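PDB 6QIX: P43 from Trichuris muris, which tethers to matrix and inhibits interleukin-13 function as the major secreted protein of the whipworm parasite. Local coordinates for residues H211-H215 with C216-K220; C356-E360 with Y361-V365. All coordinates share one frame; numbering follows the deposited sequence.

Contact 1: H211-H215 with C216-K220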
loop_
_atom_site.group_PDB
_atom_site.type_symbol
_atom_site.label_atom_id
_atom_site.label_comp_id
_atom_site.label_asym_id
_atom_site.label_seq_id
_atom_site.Cartn_x
_atom_site.Cartn_y
_atom_site.Cartn_z
ATOM N N HIS A 211 12.047 12.805 10.716
ATOM C CA HIS A 211 11.993 11.702 11.675
ATOM C C HIS A 211 12.266 10.376 10.990
ATOM O O HIS A 211 12.909 9.485 11.571
ATOM C CB HIS A 211 10.635 11.674 12.383
ATOM C CG HIS A 211 10.587 12.521 13.621
ATOM N ND1 HIS A 211 9.717 13.579 13.773
ATOM C CD2 HIS A 211 11.309 12.464 14.769
ATOM C CE1 HIS A 211 9.891 14.132 14.963
ATOM N NE2 HIS A 211 10.847 13.473 15.589
ATOM N N VAL A 212 11.862 10.242 9.730
ATOM C CA VAL A 212 12.161 9.007 9.020
ATOM C C VAL A 212 13.661 8.893 8.767
ATOM O O VAL A 212 14.254 7.828 8.968
ATOM C CB VAL A 212 11.335 8.927 7.729
ATOM C CG1 VAL A 212 11.788 7.789 6.927
ATOM C CG2 VAL A 212 9.874 8.744 8.068
ATOM N N TYR A 213 14.303 9.986 8.341
ATOM C CA TYR A 213 15.750 9.972 8.180
ATOM C C TYR A 213 16.440 9.576 9.479
ATOM O O TYR A 213 17.415 8.810 9.474
ATOM C CB TYR A 213 16.246 11.360 7.748
ATOM C CG TYR A 213 15.886 11.763 6.327
ATOM C CD1 TYR A 213 15.816 10.835 5.320
ATOM C CD2 TYR A 213 15.621 13.075 6.005
ATOM C CE1 TYR A 213 15.496 11.211 4.008
ATOM C CE2 TYR A 213 15.307 13.450 4.740
ATOM C CZ TYR A 213 15.246 12.513 3.737
ATOM O OH TYR A 213 14.923 12.901 2.460
ATOM N N ASP A 214 15.969 10.123 10.597
ATOM C CA ASP A 214 16.628 9.864 11.872
ATOM C C ASP A 214 16.351 8.443 12.360
ATOM O O ASP A 214 17.265 7.736 12.797
ATOM C CB ASP A 214 16.180 10.900 12.902
ATOM C CG ASP A 214 16.847 10.704 14.250
ATOM O OD1 ASP A 214 18.083 10.865 14.346
ATOM O OD2 ASP A 214 16.121 10.411 15.223
ATOM N N HIS A 215 15.098 8.004 12.294
ATOM C CA HIS A 215 14.742 6.699 12.838
ATOM C C HIS A 215 15.340 5.568 12.030
ATOM O O HIS A 215 15.724 4.516 12.591
ATOM C CB HIS A 215 13.230 6.554 12.851
ATOM C CG HIS A 215 12.762 5.345 13.578
ATOM N ND1 HIS A 215 12.949 5.188 14.930
ATOM C CD2 HIS A 215 12.126 4.229 13.156
ATOM C CE1 HIS A 215 12.428 4.041 15.316
ATOM N NE2 HIS A 215 11.883 3.463 14.272
ATOM N N CYS A 216 15.466 5.783 10.723
ATOM C CA CYS A 216 15.912 4.738 9.826
ATOM C C CYS A 216 17.380 4.866 9.513
ATOM O O CYS A 216 17.918 4.019 8.801
ATOM C CB CYS A 216 15.083 4.761 8.543
ATOM S SG CYS A 216 13.322 4.410 8.798
ATOM N N HIS A 217 18.033 5.904 10.033
ATOM C CA HIS A 217 19.467 6.101 9.861
ATOM C C HIS A 217 19.861 6.137 8.380
ATOM O O HIS A 217 20.839 5.494 7.945
ATOM C CB HIS A 217 20.226 5.026 10.625
ATOM C CG HIS A 217 19.911 5.008 12.082
ATOM N ND1 HIS A 217 20.418 5.939 12.958
ATOM C CD2 HIS A 217 19.118 4.193 12.814
ATOM C CE1 HIS A 217 19.956 5.696 14.169
ATOM N NE2 HIS A 217 19.185 4.627 14.113
ATOM N N VAL A 218 19.150 6.983 7.629
ATOM C CA VAL A 218 19.404 7.191 6.212
ATOM C C VAL A 218 19.619 8.670 5.941
ATOM O O VAL A 218 19.363 9.521 6.788
ATOM C CB VAL A 218 18.265 6.666 5.327
ATOM C CG1 VAL A 218 18.103 5.193 5.546
ATOM C CG2 VAL A 218 16.969 7.387 5.631
ATOM N N HIS A 219 20.042 8.963 4.706
ATOM C CA HIS A 219 20.434 10.294 4.251
ATOM C C HIS A 219 19.553 10.762 3.095
ATOM O O HIS A 219 18.917 9.965 2.400
ATOM C CB HIS A 219 21.903 10.310 3.772
ATOM C CG HIS A 219 22.843 9.567 4.672
ATOM N ND1 HIS A 219 22.869 8.190 4.759
ATOM C CD2 HIS A 219 23.782 10.015 5.541
ATOM C CE1 HIS A 219 23.785 7.822 5.638
ATOM N NE2 HIS A 219 24.353 8.909 6.128
ATOM N N LYS A 220 19.530 12.072 2.874
ATOM C CA LYS A 220 18.935 12.619 1.654
ATOM C C LYS A 220 20.000 12.549 0.568
ATOM O O LYS A 220 20.909 13.377 0.524
ATOM C CB LYS A 220 18.446 14.048 1.865
ATOM C CG LYS A 220 18.030 14.798 0.582
ATOM C CD LYS A 220 17.443 13.909 -0.515
ATOM C CE LYS A 220 16.220 13.107 -0.037
ATOM N NZ LYS A 220 16.005 11.826 -0.790
#
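The phenol ring of Tyr213 meets Val218 at its edge and the backbone N of Lys220 over one face. Val218 CG2 lies in the ring plane, 3.6 Å from Tyr213 CD1, and the two side chains cross at about a right angle; on the face, Lys220 N sits 4.3 Å above the plane of the Tyr213 ring, displaced toward its rim. The imidazole of His217 instead takes a carbonyl over its centre, with Asp214 O 3.6 Å above that ring's plane.

These contacts surround the C-terminal end of helix 205-216. Cys216 N still makes a helical bond to Val212 O (3.0 Å), but His217 then adopts a left-handed backbone (phi 56°) and turns the chain back. Val218 N consequently reaches Tyr213 O (3.1 Å, 159° at the hydrogen), while His217 N makes a weak bond to Asp214 O (3.4 Å). This six-to-one bond enclosing a five-to-two bond is a Schellman motif, and Tyr213 against Val218 is its customary apolar pair. Val218 suits the place because CG2, held between its own backbone N and carbonyl carbon (chi1 of CG1 -61°), is turned to the tyrosine.

Cys216 is buried and tied to Cys250 of strand 246-252 by a disulfide, while Tyr213 OH bonds Glu226 and His215 NE2 bonds Glu196 O.

Tyr213 O is thus met by the reversed chain, and Asp214 O weakly so; this Schellman motif, the contact of Tyr213 with Val218 and the Cys216-Cys250 cross-link probably fix the end of the helix.

Contact 2: C356-E360 with Y361-V365. With ACT (acetate ion), chain G.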
loop_
_atom_site.group_PDB
_atom_site.type_symbol
_atom_site.label_atom_id
_atom_site.label_comp_id
_atom_site.label_asym_id
_atom_site.label_seq_id
_atom_site.Cartn_x
_atom_site.Cartn_y
_atom_site.Cartn_z
ATOM N N CYS A 356 -14.458 8.213 14.389
ATOM C CA CYS A 356 -13.786 7.498 13.311
ATOM C C CYS A 356 -14.084 6.009 13.399
ATOM O O CYS A 356 -14.013 5.405 14.490
ATOM C CB CYS A 356 -12.271 7.715 13.374
ATOM S SG CYS A 356 -11.742 9.435 13.072
ATOM N N VAL A 357 -14.393 5.411 12.242
ATOM C CA VAL A 357 -14.755 4.005 12.155
ATOM C C VAL A 357 -13.955 3.358 11.036
ATOM O O VAL A 357 -13.518 4.036 10.098
ATOM C CB VAL A 357 -16.263 3.808 11.894
ATOM C CG1 VAL A 357 -17.060 4.368 13.006
ATOM C CG2 VAL A 357 -16.696 4.460 10.581
ATOM N N VAL A 358 -13.741 2.038 11.149
ATOM C CA VAL A 358 -12.932 1.329 10.151
ATOM C C VAL A 358 -13.749 1.198 8.882
ATOM O O VAL A 358 -14.961 0.922 8.931
ATOM C CB VAL A 358 -12.492 -0.050 10.665
ATOM C CG1 VAL A 358 -11.698 -0.792 9.595
ATOM C CG2 VAL A 358 -11.654 0.121 11.917
ATOM N N LYS A 359 -13.117 1.456 7.738
ATOM C CA LYS A 359 -13.780 1.229 6.462
ATOM C C LYS A 359 -14.227 -0.230 6.318
ATOM O O LYS A 359 -13.541 -1.163 6.757
ATOM C CB LYS A 359 -12.836 1.614 5.338
ATOM C CG LYS A 359 -12.614 3.117 5.179
ATOM C CD LYS A 359 -11.704 3.387 3.951
ATOM C CE LYS A 359 -11.201 4.845 3.938
ATOM N NZ LYS A 359 -10.165 5.076 2.826
ATOM N N GLU A 360 -15.395 -0.431 5.684
ATOM C CA GLU A 360 -16.019 -1.750 5.737
ATOM C C GLU A 360 -15.121 -2.822 5.129
ATOM O O GLU A 360 -15.030 -3.936 5.660
ATOM C CB GLU A 360 -17.372 -1.747 5.032
ATOM C CG GLU A 360 -18.116 -3.043 5.234
ATOM C CD GLU A 360 -18.670 -3.224 6.650
ATOM O OE1 GLU A 360 -18.729 -2.238 7.445
ATOM O OE2 GLU A 360 -19.086 -4.375 6.961
ATOM N N TYR A 361 -14.455 -2.515 4.013
ATOM C CA TYR A 361 -13.674 -3.558 3.363
ATOM C C TYR A 361 -12.393 -3.860 4.121
ATOM O O TYR A 361 -11.744 -4.856 3.804
ATOM C CB TYR A 361 -13.344 -3.197 1.897
ATOM C CG TYR A 361 -12.490 -1.971 1.693
ATOM C CD1 TYR A 361 -11.098 -2.026 1.763
ATOM C CD2 TYR A 361 -13.074 -0.750 1.410
ATOM C CE1 TYR A 361 -10.348 -0.905 1.589
ATOM C CE2 TYR A 361 -12.319 0.366 1.214
ATOM C CZ TYR A 361 -10.967 0.290 1.314
ATOM O OH TYR A 361 -10.216 1.426 1.110
ATOM N N CYS A 362 -12.041 -3.057 5.128
ATOM C CA CYS A 362 -10.856 -3.319 5.939
ATOM C C CYS A 362 -11.142 -4.103 7.205
ATOM O O CYS A 362 -10.195 -4.528 7.868
ATOM C CB CYS A 362 -10.159 -2.022 6.382
ATOM S SG CYS A 362 -9.187 -1.251 5.111
ATOM N N LYS A 363 -12.403 -4.268 7.576
ATOM C CA LYS A 363 -12.735 -4.875 8.853
ATOM C C LYS A 363 -12.221 -6.303 8.929
ATOM O O LYS A 363 -12.203 -7.031 7.929
ATOM C CB LYS A 363 -14.249 -4.850 9.060
ATOM C CG LYS A 363 -14.759 -3.508 9.594
ATOM C CD LYS A 363 -16.269 -3.445 9.712
ATOM C CE LYS A 363 -16.687 -2.066 10.180
ATOM N NZ LYS A 363 -18.157 -1.895 10.183
ATOM N N ARG A 364 -11.781 -6.700 10.125
ATOM C CA ARG A 364 -11.461 -8.099 10.366
ATOM C C ARG A 364 -12.691 -8.949 10.080
ATOM O O ARG A 364 -13.829 -8.488 10.192
ATOM C CB ARG A 364 -10.969 -8.302 11.802
ATOM C CG ARG A 364 -9.504 -7.928 11.975
ATOM C CD ARG A 364 -9.039 -8.061 13.400
ATOM N NE ARG A 364 -8.771 -9.448 13.747
ATOM C CZ ARG A 364 -8.366 -9.858 14.944
ATOM N NH1 ARG A 364 -8.179 -8.986 15.923
ATOM N NH2 ARG A 364 -8.154 -11.146 15.163
ATOM N N VAL A 365 -12.458 -10.204 9.690
ATOM C CA VAL A 365 -13.568 -11.051 9.256
ATOM C C VAL A 365 -14.665 -11.089 10.314
ATOM O O VAL A 365 -15.851 -10.986 9.994
ATOM C CB VAL A 365 -13.064 -12.464 8.904
ATOM C CG1 VAL A 365 -12.077 -12.412 7.726
ATOM C CG2 VAL A 365 -12.433 -13.115 10.132
HETATM C C ACT G . -8.271 -12.424 12.100
HETATM O O ACT G . -8.146 -12.894 13.266
HETATM O OXT ACT G . -8.828 -11.358 11.734
HETATM C CH3 ACT G . -7.629 -13.225 10.951
HETATM O O HOH W 1 -11.327 3.870 0.188
#
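Glu360 and Lys363 form a salt bridge, in which Lys363 NZ donates to Glu360 OE1 at 2.8 Å. The ammonium approaches the syn side of the carboxylate, 30° out of its plane. A glutamate turned about its CB-CG bond (chi2 72°) and a lysine extended beyond CG cross obliquely, so that two long, flexible chains meet over a three-residue spacing.

Behind it, a short 3-10 turn brings the two residues together. Cys362 N bonds Lys359 O (2.9 Å) and Lys363 N bonds Glu360 O (3.3 Å).

On another side of the turn, Lys359 and Tyr361 run side by side in the same direction, Lys359 CD 3.8 Å from Tyr361 OH. One water joins their ends, accepting from Lys359 NZ (3.1 Å) and lying 2.8 Å from Tyr361 OH, in the ring plane; Lys359 NZ also bonds His345. Val358 CG1 packs on Cys362 CB at 3.8 Å, a branched residue beside a cysteine whose sulfur is joined to Cys131. Beyond the turn, the guanidinium edge of Arg364 grips an acetate, probably from the crystallisation liquor: NE donates to OXT almost straight (170°) and NH2 to O at 2.6 Å, and Asn88 bonds the same acetate.

Charge pairing on the exposed side, the amine of the buried Lys359, given a water and His345, and the disulfide thus probably together hold the chain in its turn as it leaves strand 356-358.

How the contacts relate
Contact 1 and contact 2 lie far apart in the single chain: their centres are 32 Å from each other, their nearest atoms about 21 Å, and they follow in series along the sequence. Both are local turns where a regular element ends, one a helix, the other the last strand of a two-stranded antiparallel sheet, and both are anchored by disulfides. Cys216 ties 216-220 to Cys250, whereas Cys362 ties 361-365 to Cys131, much earlier in the sequence, and Cys356 ties 356-360 to Cys343. A glycan sugar lies about 8 Å from the side chain of Tyr361, and contact 1 is a surface contact, its centre about 21 Å from the chain centre.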